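Local coordinates for protein aromatic amino acid beta-eliminating lyase/threonine aldolase (Exiguobacterium sibiricum, PDB 3LWS) that belongs to the beta-eliminating lyase family of fold-type-I pyridoxal-phosphate proteins, carries its cofactor as a covalently modified residue and assembles as a dimer, at residues A[24-29]-A[209-214]; A[66-71]-A[224-229]; A[83-88]-A[169-174]; A[262-267]-A[335-340]. All coordinates share one frame; numbering follows the deposited sequence.

Helix 24-31 lies near the N terminus, and interaction 1 closes a long loop by bringing it against 209-214, just past the modified lysine. Interaction 2 opens later, at 66-71, and closes later, at 224-229, so the two cross along the chain. They also meet in space, where Ala214 pairs with Phe68 through neighbouring strands of the mixed sheet. Interaction 3, between 83-88 and 169-174, falls within both loops and ties the far end of helix 71-86 to a central strand of that sheet. Interaction 4 (262-267 with 335-340) follows in series, on the opposite side of the chain's centre from interactions 2 and 3, and joins elements of the C-terminal part.

Interaction 1 (A[24-29]-A[209-214])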
loop_
_atom_site.group_PDB
_atom_site.type_symbol
_atom_site.label_atom_id
_atom_site.label_comp_id
_atom_site.label_asym_id
_atom_site.label_seq_id
_atom_site.Cartn_x
_atom_site.Cartn_y
_atom_site.Cartn_z
ATOM N N VAL A 24 7.320 15.182 -5.209
ATOM C CA VAL A 24 8.338 14.149 -5.209
ATOM C C VAL A 24 9.502 14.521 -4.306
ATOM O O VAL A 24 10.101 13.638 -3.700
ATOM C CB VAL A 24 8.842 13.870 -6.690
ATOM C CG1 VAL A 24 10.173 13.166 -6.709
ATOM C CG2 VAL A 24 7.795 13.040 -7.473
ATOM N N GLY A 25 9.805 15.827 -4.209
ATOM C CA GLY A 25 10.821 16.328 -3.285
ATOM C C GLY A 25 10.653 15.893 -1.832
ATOM O O GLY A 25 11.648 15.725 -1.122
ATOM N N VAL A 26 9.403 15.743 -1.378
ATOM C CA VAL A 26 9.129 15.235 -0.007
ATOM C C VAL A 26 9.821 13.872 0.214
ATOM O O VAL A 26 10.459 13.656 1.225
ATOM C CB VAL A 26 7.606 15.158 0.277
ATOM C CG1 VAL A 26 7.304 14.435 1.611
ATOM C CG2 VAL A 26 6.974 16.580 0.288
ATOM N N LEU A 27 9.722 12.970 -0.764
ATOM C CA LEU A 27 10.402 11.652 -0.668
ATOM C C LEU A 27 11.891 11.846 -0.863
ATOM O O LEU A 27 12.654 11.425 -0.019
ATOM C CB LEU A 27 9.848 10.609 -1.658
ATOM C CG LEU A 27 10.315 9.129 -1.593
ATOM C CD1 LEU A 27 9.902 8.388 -0.323
ATOM C CD2 LEU A 27 9.780 8.368 -2.805
ATOM N N LYS A 28 12.307 12.576 -1.911
ATOM C CA LYS A 28 13.742 12.762 -2.139
ATOM C C LYS A 28 14.442 13.377 -0.932
ATOM O O LYS A 28 15.492 12.916 -0.547
ATOM C CB LYS A 28 14.050 13.500 -3.441
ATOM C CG LYS A 28 13.648 12.684 -4.685
ATOM C CD LYS A 28 14.024 13.352 -5.991
ATOM C CE LYS A 28 15.512 13.427 -6.198
ATOM N NZ LYS A 28 15.897 13.602 -7.600
ATOM N N THR A 29 13.826 14.344 -0.287
ATOM C CA THR A 29 14.423 14.919 0.893
ATOM C C THR A 29 14.594 13.882 2.017
ATOM O O THR A 29 15.645 13.832 2.632
ATOM C CB THR A 29 13.654 16.094 1.429
ATOM O OG1 THR A 29 13.614 17.118 0.441
ATOM C CG2 THR A 29 14.335 16.638 2.697
ATOM N N GLY A 209 3.260 15.431 8.187
ATOM C CA GLY A 209 3.603 15.810 6.819
ATOM C C GLY A 209 4.527 14.882 6.044
ATOM O O GLY A 209 5.262 15.324 5.149
ATOM N N GLY A 210 4.478 13.597 6.365
ATOM C CA GLY A 210 5.135 12.570 5.565
ATOM C C GLY A 210 4.287 12.309 4.323
ATOM O O GLY A 210 3.397 13.085 3.979
ATOM N N ILE A 211 4.541 11.192 3.667
ATOM C CA ILE A 211 3.933 10.872 2.371
ATOM C C ILE A 211 2.693 10.005 2.505
ATOM O O ILE A 211 1.645 10.261 1.879
ATOM C CB ILE A 211 4.966 10.190 1.484
ATOM C CG1 ILE A 211 6.048 11.231 1.139
ATOM C CG2 ILE A 211 4.322 9.620 0.194
ATOM C CD1 ILE A 211 7.296 10.650 0.460
ATOM N N ALA A 212 2.807 8.978 3.327
ATOM C CA ALA A 212 1.688 8.125 3.583
ATOM C C ALA A 212 2.087 7.127 4.647
ATOM O O ALA A 212 3.238 7.148 5.119
ATOM C CB ALA A 212 1.250 7.422 2.261
ATOM N N GLY A 213 1.151 6.256 5.051
ATOM C CA GLY A 213 1.481 5.183 5.958
ATOM C C GLY A 213 0.997 5.422 7.368
ATOM O O GLY A 213 0.716 6.563 7.760
ATOM N N ALA A 214 0.921 4.331 8.126
ATOM C CA ALA A 214 0.260 4.319 9.448
ATOM C C ALA A 214 0.906 3.336 10.398
ATOM O O ALA A 214 1.580 2.405 9.979
ATOM C CB ALA A 214 -1.212 3.969 9.273
#
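Val26, on helix 24-31, and Ile211, in the loop between strands 199-203 and 214-218, bring their CA atoms to 7.2 Å, the nearest pair of CA atoms between the two segments. Ile211 sends its longer branch at the helix. With CG1 anti to the carbonyl carbon (chi1 -68°) and the chain then extended, CD1 ends against Leu27 CB at 3.3 Å, tighter than ordinary van der Waals contact, and also lies 3.5 Å from Leu27 CD1. Beside it Val26 CG1 slides past Ile211 CG1 at 3.5 Å, the two side chains running in opposite directions. The loop follows the modified Lys206 and leads into strand 214-218, the antiparallel strand that marks the large-domain sheet of fold type I, while the helix is an N-terminal element lying at the dimer interface. Branched and apolar residues suit this seam, since Tyr241 and Pro242 of the second subunit pack on Ile211 and Leu27. Glycine suits position 209, whose positive phi of 71° would strain most other residues. Tyr250 OH bonds to Val26 O, adding a tie to helix 241-254. Further along the helix, Thr29 OG1 and Thr29 N reach Gly25 O from opposite faces of its carbonyl plane.

Interaction 2 (A[66-71]-A[224-229]); sequences VFFPSG and QTARIW
Val66 lays its CG2 methyl over the centre of the Arg227 guanidinium, 3.9 Å above the plane, while its other methyl, CG1, rests 3.7 Å from Arg227 CG. The valine thus touches both the base of the arginine's stem, at CG, and one face of its head, with the two side chains crossing at a slant. Arg227 starts with CG anti to its carbonyl carbon (chi1 -73°) and then runs extended to NE, which carries the flat head past the strand residue. The polar rim of that head is used elsewhere: NH2 forms a salt bridge with Glu53 and NH1 another with Asp64. Two carboxylates should fix the rotation of the group and balance its charge beside an apolar neighbour. Glu53 also accepts from Phe67 N, so one acid links the arginine to the strand backbone.

Ala226, the residue before the arginine, faces the strand with a single methyl, a small group that suits a helix packed closely on a sheet. Its CB lies 4.3 Å from Val66 CG2, and Phe68 reaches over with CZ, 4.2 Å from Ala226 CB and 3.5 Å from Ala226 O. Strand 66-68 and helix 224-229 run nearly alongside, their axes 9.3 Å apart at 26°. Just beyond the strand, Ser70 caps helix 71-86 by bonding through OG to Met73 N, and Gly71 N bonds to a phosphate oxygen of the modified residue at position 206. A helix packed on an edge strand of the sheet, with that strand leading into a helix whose N-terminal end holds the cofactor phosphate, is typical of the fold-type-I large domain.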
loop_
_atom_site.group_PDB
_atom_site.type_symbol
_atom_site.label_atom_id
_atom_site.label_comp_id
_atom_site.label_asym_id
_atom_site.label_seq_id
_atom_site.Cartn_x
_atom_site.Cartn_y
_atom_site.Cartn_z
ATOM N N VAL A 66 2.410 -2.243 14.429
ATOM C CA VAL A 66 2.441 -2.831 13.085
ATOM C C VAL A 66 2.336 -1.675 12.083
ATOM O O VAL A 66 1.411 -0.831 12.171
ATOM C CB VAL A 66 1.273 -3.820 12.850
ATOM C CG1 VAL A 66 1.395 -4.557 11.460
ATOM C CG2 VAL A 66 1.174 -4.847 13.977
ATOM N N PHE A 67 3.283 -1.628 11.149
ATOM C CA PHE A 67 3.250 -0.609 10.123
ATOM C C PHE A 67 2.260 -1.017 9.037
ATOM O O PHE A 67 2.399 -2.073 8.454
ATOM C CB PHE A 67 4.631 -0.395 9.470
ATOM C CG PHE A 67 4.685 0.842 8.593
ATOM C CD1 PHE A 67 4.970 2.081 9.145
ATOM C CD2 PHE A 67 4.430 0.764 7.247
ATOM C CE1 PHE A 67 4.982 3.237 8.353
ATOM C CE2 PHE A 67 4.465 1.898 6.448
ATOM C CZ PHE A 67 4.752 3.128 6.997
ATOM N N PHE A 68 1.291 -0.156 8.746
ATOM C CA PHE A 68 0.334 -0.394 7.664
ATOM C C PHE A 68 0.483 0.672 6.560
ATOM O O PHE A 68 0.856 1.802 6.844
ATOM C CB PHE A 68 -1.090 -0.324 8.210
ATOM C CG PHE A 68 -1.581 -1.607 8.813
ATOM C CD1 PHE A 68 -1.262 -1.945 10.120
ATOM C CD2 PHE A 68 -2.430 -2.437 8.105
ATOM C CE1 PHE A 68 -1.766 -3.172 10.697
ATOM C CE2 PHE A 68 -2.951 -3.629 8.687
ATOM C CZ PHE A 68 -2.602 -3.991 9.977
ATOM N N PRO A 69 0.187 0.315 5.297
ATOM C CA PRO A 69 0.125 1.302 4.202
ATOM C C PRO A 69 -0.907 2.408 4.386
ATOM O O PRO A 69 -0.685 3.551 3.925
ATOM C CB PRO A 69 -0.254 0.459 2.983
ATOM C CG PRO A 69 -0.643 -0.842 3.492
ATOM C CD PRO A 69 0.020 -1.053 4.789
ATOM N N SER A 70 -2.011 2.084 5.065
ATOM C CA SER A 70 -3.061 3.070 5.340
ATOM C C SER A 70 -3.754 2.898 6.686
ATOM O O SER A 70 -3.848 1.808 7.240
ATOM C CB SER A 70 -4.100 3.002 4.226
ATOM O OG SER A 70 -4.785 1.754 4.225
ATOM N N GLY A 71 -4.244 4.013 7.201
ATOM C CA GLY A 71 -5.140 3.992 8.327
ATOM C C GLY A 71 -6.480 3.345 8.000
ATOM O O GLY A 71 -7.156 2.809 8.891
ATOM N N GLN A 224 -0.163 -9.574 16.356
ATOM C CA GLN A 224 0.127 -10.781 15.570
ATOM C C GLN A 224 -0.971 -11.071 14.614
ATOM O O GLN A 224 -0.728 -11.402 13.462
ATOM C CB GLN A 224 0.336 -12.018 16.447
ATOM C CG GLN A 224 1.647 -12.035 17.167
ATOM C CD GLN A 224 1.617 -12.961 18.372
ATOM O OE1 GLN A 224 0.876 -13.946 18.394
ATOM N NE2 GLN A 224 2.408 -12.632 19.392
ATOM N N THR A 225 -2.203 -10.966 15.097
ATOM C CA THR A 225 -3.358 -11.138 14.250
ATOM C C THR A 225 -3.472 -10.063 13.195
ATOM O O THR A 225 -3.842 -10.367 12.052
ATOM C CB THR A 225 -4.646 -11.161 15.072
ATOM O OG1 THR A 225 -4.446 -12.098 16.122
ATOM C CG2 THR A 225 -5.840 -11.567 14.212
ATOM N N ALA A 226 -3.131 -8.829 13.583
ATOM C CA ALA A 226 -3.142 -7.675 12.691
ATOM C C ALA A 226 -2.202 -7.902 11.478
ATOM O O ALA A 226 -2.520 -7.501 10.365
ATOM C CB ALA A 226 -2.758 -6.391 13.473
ATOM N N ARG A 227 -1.056 -8.559 11.722
ATOM C CA ARG A 227 -0.115 -8.917 10.675
ATOM C C ARG A 227 -0.685 -9.951 9.726
ATOM O O ARG A 227 -0.392 -9.897 8.553
ATOM C CB ARG A 227 1.228 -9.386 11.240
ATOM C CG ARG A 227 2.059 -8.226 11.810
ATOM C CD ARG A 227 3.480 -8.652 12.133
ATOM N NE ARG A 227 4.137 -7.557 12.823
ATOM C CZ ARG A 227 4.149 -7.364 14.129
ATOM N NH1 ARG A 227 3.627 -8.263 14.960
ATOM N NH2 ARG A 227 4.762 -6.286 14.621
ATOM N N ILE A 228 -1.534 -10.861 10.207
ATOM C CA ILE A 228 -2.153 -11.820 9.294
ATOM C C ILE A 228 -3.230 -11.162 8.400
ATOM O O ILE A 228 -3.276 -11.404 7.191
ATOM C CB ILE A 228 -2.658 -13.061 10.027
ATOM C CG1 ILE A 228 -1.485 -13.944 10.434
ATOM C CG2 ILE A 228 -3.586 -13.862 9.151
ATOM C CD1 ILE A 228 -1.615 -14.453 11.789
ATOM N N TRP A 229 -4.054 -10.303 8.983
ATOM C CA TRP A 229 -5.004 -9.512 8.224
ATOM C C TRP A 229 -4.251 -8.591 7.283
ATOM O O TRP A 229 -4.689 -8.427 6.144
ATOM C CB TRP A 229 -5.946 -8.705 9.121
ATOM C CG TRP A 229 -7.035 -9.531 9.795
ATOM C CD1 TRP A 229 -7.122 -9.846 11.121
ATOM C CD2 TRP A 229 -8.156 -10.146 9.163
ATOM N NE1 TRP A 229 -8.259 -10.580 11.358
ATOM C CE2 TRP A 229 -8.903 -10.783 10.165
ATOM C CE3 TRP A 229 -8.614 -10.203 7.836
ATOM C CZ2 TRP A 229 -10.070 -11.506 9.883
ATOM C CZ3 TRP A 229 -9.780 -10.898 7.558
ATOM C CH2 TRP A 229 -10.503 -11.526 8.582
#

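Interaction 3 (A[83-88]-A[169-174]); sequences SDETDN and GIRLHL
Arg171 grips Glu85 side-on, its NE and NH2 both donating to the one oxygen OE2, at 2.9 Å from NE and 2.7 Å from NH2. OE2 sits practically in the guanidinium plane, so the arginine presents its edge squarely. The carboxylate does not match that alignment: its plane is turned 57° from the guanidinium, and NH2 is met through the anti lone pair of OE2. The NH2 bond is the straighter of the two, with 151° at the hydrogen. Over one face of the same guanidinium lies the Thr86 methyl, CG2, 4.4 Å from Arg171 CZ.

The chain shapes explain the meeting. Glu85 leaves the helix with CG anti to its backbone N and stays extended, while Arg171 bends at chi2 (-71°), so that the two cross at about a right angle. Long, flexible charged residues suit this surface position, where they can span from helix to strand. The contact joins the C-terminal end of helix 71-86 to the start of strand 171-176, a central strand of the mixed sheet of the fold-type-I large domain. The backbone of Arg171 is bonded to Ala137 and to Leu139 of neighbouring strand 138-142, and its side chain also touches Trp82.

Thr86 is steadied at its hydroxyl by Trp82 O, one turn back, which leaves the methyl to meet the guanidinium. Its helix then finishes in a Schellman motif at Asp87, and Ser83 OG closes the end by donating to Asn88 O at 2.7 Å. A second Schellman motif, at Gly169, ends helix 155-167 just before the strand; there a positive phi is easily taken by glycine.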
loop_
_atom_site.group_PDB
_atom_site.type_symbol
_atom_site.label_atom_id
_atom_site.label_comp_id
_atom_site.label_asym_id
_atom_site.label_seq_id
_atom_site.Cartn_x
_atom_site.Cartn_y
_atom_site.Cartn_z
ATOM N N SER A 83 -13.806 -7.303 17.324
ATOM C CA SER A 83 -15.088 -7.938 17.097
ATOM C C SER A 83 -14.941 -9.462 17.274
ATOM O O SER A 83 -15.724 -10.076 17.995
ATOM C CB SER A 83 -15.611 -7.625 15.699
ATOM O OG SER A 83 -16.754 -8.383 15.389
ATOM N N ASP A 84 -13.917 -10.038 16.641
ATOM C CA ASP A 84 -13.624 -11.486 16.778
ATOM C C ASP A 84 -13.321 -11.883 18.233
ATOM O O ASP A 84 -13.801 -12.886 18.710
ATOM C CB ASP A 84 -12.444 -11.908 15.889
ATOM C CG ASP A 84 -12.805 -12.068 14.416
ATOM O OD1 ASP A 84 -13.979 -11.957 13.990
ATOM O OD2 ASP A 84 -11.870 -12.325 13.639
ATOM N N GLU A 85 -12.524 -11.092 18.935
ATOM C CA GLU A 85 -12.177 -11.421 20.303
ATOM C C GLU A 85 -13.396 -11.414 21.241
ATOM O O GLU A 85 -13.453 -12.193 22.190
ATOM C CB GLU A 85 -11.126 -10.457 20.811
ATOM C CG GLU A 85 -10.744 -10.649 22.243
ATOM C CD GLU A 85 -9.470 -9.950 22.569
ATOM O OE1 GLU A 85 -8.449 -10.259 21.922
ATOM O OE2 GLU A 85 -9.496 -9.087 23.451
ATOM N N THR A 86 -14.357 -10.529 20.982
ATOM C CA THR A 86 -15.521 -10.369 21.862
ATOM C C THR A 86 -16.768 -11.081 21.387
ATOM O O THR A 86 -17.809 -10.931 22.019
ATOM C CB THR A 86 -15.936 -8.881 21.957
ATOM O OG1 THR A 86 -16.207 -8.401 20.632
ATOM C CG2 THR A 86 -14.833 -8.042 22.640
ATOM N N ASP A 87 -16.689 -11.777 20.252
ATOM C CA ASP A 87 -17.848 -12.415 19.621
ATOM C C ASP A 87 -19.026 -11.436 19.482
ATOM O O ASP A 87 -20.174 -11.801 19.692
ATOM C CB ASP A 87 -18.304 -13.651 20.408
ATOM C CG ASP A 87 -17.143 -14.601 20.779
ATOM O OD1 ASP A 87 -16.445 -15.089 19.875
ATOM O OD2 ASP A 87 -16.971 -14.876 21.991
ATOM N N ASN A 88 -18.722 -10.182 19.167
ATOM C CA ASN A 88 -19.728 -9.156 19.023
ATOM C C ASN A 88 -19.446 -8.432 17.708
ATOM O O ASN A 88 -18.347 -7.896 17.497
ATOM C CB ASN A 88 -19.708 -8.209 20.239
ATOM C CG ASN A 88 -20.867 -7.213 20.247
ATOM O OD1 ASN A 88 -21.136 -6.533 19.259
ATOM N ND2 ASN A 88 -21.530 -7.092 21.394
ATOM N N GLY A 169 -16.055 -4.344 29.540
ATOM C CA GLY A 169 -15.552 -5.288 28.536
ATOM C C GLY A 169 -15.564 -4.825 27.097
ATOM O O GLY A 169 -15.403 -5.626 26.218
ATOM N N ILE A 170 -15.755 -3.523 26.871
ATOM C CA ILE A 170 -15.728 -2.908 25.545
ATOM C C ILE A 170 -14.297 -2.492 25.208
ATOM O O ILE A 170 -13.674 -1.792 25.974
ATOM C CB ILE A 170 -16.645 -1.638 25.531
ATOM C CG1 ILE A 170 -18.119 -2.060 25.711
ATOM C CG2 ILE A 170 -16.412 -0.828 24.261
ATOM C CD1 ILE A 170 -18.981 -1.055 26.313
ATOM N N ARG A 171 -13.788 -2.875 24.047
ATOM C CA ARG A 171 -12.439 -2.471 23.645
ATOM C C ARG A 171 -12.464 -1.014 23.201
ATOM O O ARG A 171 -13.428 -0.584 22.577
ATOM C CB ARG A 171 -11.913 -3.366 22.521
ATOM C CG ARG A 171 -11.759 -4.846 22.942
ATOM C CD ARG A 171 -10.603 -5.100 23.931
ATOM N NE ARG A 171 -10.579 -6.525 24.271
ATOM C CZ ARG A 171 -11.378 -7.134 25.156
ATOM N NH1 ARG A 171 -12.275 -6.471 25.893
ATOM N NH2 ARG A 171 -11.284 -8.447 25.300
ATOM N N LEU A 172 -11.445 -0.241 23.563
ATOM C CA LEU A 172 -11.399 1.174 23.202
ATOM C C LEU A 172 -10.288 1.425 22.210
ATOM O O LEU A 172 -9.092 1.198 22.488
ATOM C CB LEU A 172 -11.272 2.048 24.435
ATOM C CG LEU A 172 -11.621 3.511 24.298
ATOM C CD1 LEU A 172 -13.041 3.696 23.877
ATOM C CD2 LEU A 172 -11.344 4.188 25.649
ATOM N N HIS A 173 -10.690 1.869 21.023
ATOM C CA HIS A 173 -9.746 2.110 19.950
ATOM C C HIS A 173 -9.587 3.595 19.671
ATOM O O HIS A 173 -10.577 4.324 19.602
ATOM C CB HIS A 173 -10.163 1.402 18.675
ATOM C CG HIS A 173 -9.269 1.720 17.512
ATOM N ND1 HIS A 173 -8.026 1.139 17.356
ATOM C CD2 HIS A 173 -9.382 2.644 16.528
ATOM C CE1 HIS A 173 -7.450 1.642 16.273
ATOM N NE2 HIS A 173 -8.249 2.566 15.758
ATOM N N LEU A 174 -8.335 4.043 19.498
ATOM C CA LEU A 174 -8.060 5.464 19.184
ATOM C C LEU A 174 -7.714 5.642 17.698
ATOM O O LEU A 174 -6.805 5.004 17.161
ATOM C CB LEU A 174 -6.946 6.043 20.069
ATOM C CG LEU A 174 -6.397 7.440 19.725
ATOM C CD1 LEU A 174 -7.491 8.506 19.694
ATOM C CD2 LEU A 174 -5.265 7.864 20.712
#

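Interaction 4 (A[262-267]-A[335-340]); sequences YEQAKQ and DAYGEL
Gln264 and Tyr337 join helix 258-273 to the loop that connects strand 326-332, part of the antiparallel four-stranded sheet, with the last helix, 342-355, in the C-terminal part of this fold-type-I protein. The glutamine lies along one edge of the tyrosine ring. Its CB and CG are each 3.8 Å from Tyr337 CD2, and the amide oxygen OE1 approaches Tyr337 CD2 at 3.5 Å, near the ring plane. Amide and ring are turned 59° from each other. Gln264 points CG anti to its carbonyl carbon (chi1 -77°) and then extends, which lays the whole aliphatic stem past CD2 and CE2 before the amide is reached. Tyr337 meets it by carrying its ring anti to the backbone N (chi1 -174°).

A water molecule completes the link. It donates to Gln264 OE1 at 2.6 Å and accepts, weakly, from Gly338 N at 3.1 Å. Glycine leaves the backbone there little shielded by side-chain atoms. Residues 335-338 have helical backbone angles without the regular helix bonds, and Leu340 N bonds to Tyr337 O at 2.9 Å. At the start of the loop, Asp335 is gripped by Arg254 and Arg257 and also bonds to Tyr261 OH; Arg345 makes a cation-pi contact with Tyr337 and bonds to its carbonyl oxygen.

Glutamine suits the place because its stem packs like an apolar chain while its end can still serve a water. Ring C-H groups are slightly positive, so an amide oxygen at the edge is probably mildly attractive. The direct touch is mainly van der Waals, and the polar link runs through a water whose bond to Gly338 N is weak.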
loop_
_atom_site.group_PDB
_atom_site.type_symbol
_atom_site.label_atom_id
_atom_site.label_comp_id
_atom_site.label_asym_id
_atom_site.label_seq_id
_atom_site.Cartn_x
_atom_site.Cartn_y
_atom_site.Cartn_z
ATOM N N TYR A 262 0.037 24.838 16.959
ATOM C CA TYR A 262 -1.136 25.106 17.785
ATOM C C TYR A 262 -1.266 26.582 18.194
ATOM O O TYR A 262 -2.370 27.176 18.130
ATOM C CB TYR A 262 -1.093 24.195 19.030
ATOM C CG TYR A 262 -1.989 24.561 20.209
ATOM C CD1 TYR A 262 -3.365 24.763 20.046
ATOM C CD2 TYR A 262 -1.471 24.611 21.507
ATOM C CE1 TYR A 262 -4.180 25.078 21.123
ATOM C CE2 TYR A 262 -2.290 24.907 22.610
ATOM C CZ TYR A 262 -3.632 25.133 22.410
ATOM O OH TYR A 262 -4.440 25.423 23.469
ATOM N N GLU A 263 -0.165 27.186 18.638
ATOM C CA GLU A 263 -0.219 28.599 19.031
ATOM C C GLU A 263 -0.559 29.459 17.825
ATOM O O GLU A 263 -1.326 30.417 17.940
ATOM C CB GLU A 263 1.093 29.047 19.656
ATOM C CG GLU A 263 1.240 28.557 21.097
ATOM C CD GLU A 263 0.133 29.066 22.036
ATOM O OE1 GLU A 263 -0.377 30.190 21.822
ATOM O OE2 GLU A 263 -0.236 28.333 22.983
ATOM N N GLN A 264 -0.015 29.072 16.675
ATOM C CA GLN A 264 -0.181 29.809 15.448
ATOM C C GLN A 264 -1.622 29.729 14.919
ATOM O O GLN A 264 -2.171 30.719 14.417
ATOM C CB GLN A 264 0.817 29.279 14.428
ATOM C CG GLN A 264 2.266 29.781 14.674
ATOM C CD GLN A 264 3.308 29.083 13.822
ATOM O OE1 GLN A 264 3.008 28.221 12.997
ATOM N NE2 GLN A 264 4.553 29.464 14.016
ATOM N N ALA A 265 -2.218 28.540 15.054
ATOM C CA ALA A 265 -3.584 28.286 14.692
ATOM C C ALA A 265 -4.505 29.130 15.527
ATOM O O ALA A 265 -5.460 29.684 15.027
ATOM C CB ALA A 265 -3.909 26.787 14.880
ATOM N N LYS A 266 -4.255 29.176 16.828
ATOM C CA LYS A 266 -5.024 30.057 17.708
ATOM C C LYS A 266 -4.906 31.517 17.282
ATOM O O LYS A 266 -5.899 32.249 17.330
ATOM C CB LYS A 266 -4.613 29.892 19.177
ATOM C CG LYS A 266 -5.243 28.709 19.864
ATOM C CD LYS A 266 -5.023 28.695 21.384
ATOM C CE LYS A 266 -3.560 28.532 21.807
ATOM N NZ LYS A 266 -3.527 28.472 23.307
ATOM N N GLN A 267 -3.722 31.937 16.857
ATOM C CA GLN A 267 -3.538 33.302 16.342
ATOM C C GLN A 267 -4.355 33.553 15.063
ATOM O O GLN A 267 -5.014 34.588 14.948
ATOM C CB GLN A 267 -2.069 33.585 16.048
ATOM C CG GLN A 267 -1.151 33.508 17.255
ATOM C CD GLN A 267 -0.949 34.831 17.999
ATOM O OE1 GLN A 267 -1.755 35.779 17.887
ATOM N NE2 GLN A 267 0.132 34.887 18.794
ATOM N N ASP A 335 4.304 23.790 8.474
ATOM C CA ASP A 335 5.535 24.556 8.235
ATOM C C ASP A 335 5.304 25.788 7.363
ATOM O O ASP A 335 6.038 26.754 7.472
ATOM C CB ASP A 335 6.621 23.666 7.606
ATOM C CG ASP A 335 7.308 22.768 8.615
ATOM O OD1 ASP A 335 7.215 23.027 9.832
ATOM O OD2 ASP A 335 7.952 21.804 8.186
ATOM N N ALA A 336 4.268 25.781 6.527
ATOM C CA ALA A 336 4.046 26.881 5.610
ATOM C C ALA A 336 3.827 28.244 6.268
ATOM O O ALA A 336 4.462 29.227 5.846
ATOM C CB ALA A 336 2.930 26.557 4.634
ATOM N N TYR A 337 2.976 28.297 7.300
ATOM C CA TYR A 337 2.676 29.530 7.996
ATOM C C TYR A 337 3.933 30.212 8.531
ATOM O O TYR A 337 4.094 31.414 8.382
ATOM C CB TYR A 337 1.727 29.317 9.169
ATOM C CG TYR A 337 1.283 30.604 9.844
ATOM C CD1 TYR A 337 0.439 31.481 9.192
ATOM C CD2 TYR A 337 1.707 30.935 11.126
ATOM C CE1 TYR A 337 0.024 32.649 9.785
ATOM C CE2 TYR A 337 1.289 32.090 11.739
ATOM C CZ TYR A 337 0.444 32.946 11.054
ATOM O OH TYR A 337 -0.003 34.113 11.590
ATOM N N GLY A 338 4.801 29.439 9.168
ATOM C CA GLY A 338 6.032 29.984 9.765
ATOM C C GLY A 338 7.034 30.536 8.766
ATOM O O GLY A 338 7.999 31.168 9.151
ATOM N N GLU A 339 6.812 30.287 7.476
ATOM C CA GLU A 339 7.650 30.869 6.412
ATOM C C GLU A 339 7.081 32.213 5.920
ATOM O O GLU A 339 7.660 32.864 5.057
ATOM C CB GLU A 339 7.826 29.838 5.279
ATOM C CG GLU A 339 8.731 28.616 5.718
ATOM C CD GLU A 339 8.638 27.376 4.829
ATOM O OE1 GLU A 339 8.240 27.511 3.649
ATOM O OE2 GLU A 339 8.974 26.248 5.312
ATOM N N LEU A 340 5.944 32.629 6.452
ATOM C CA LEU A 340 5.394 33.955 6.145
ATOM C C LEU A 340 5.939 34.950 7.135
ATOM O O LEU A 340 5.698 34.820 8.341
ATOM C CB LEU A 340 3.873 33.959 6.239
ATOM C CG LEU A 340 3.148 32.844 5.485
ATOM C CD1 LEU A 340 1.662 33.079 5.603
ATOM C CD2 LEU A 340 3.598 32.754 4.022
HETATM O O HOH W 1 4.554 27.139 11.196
#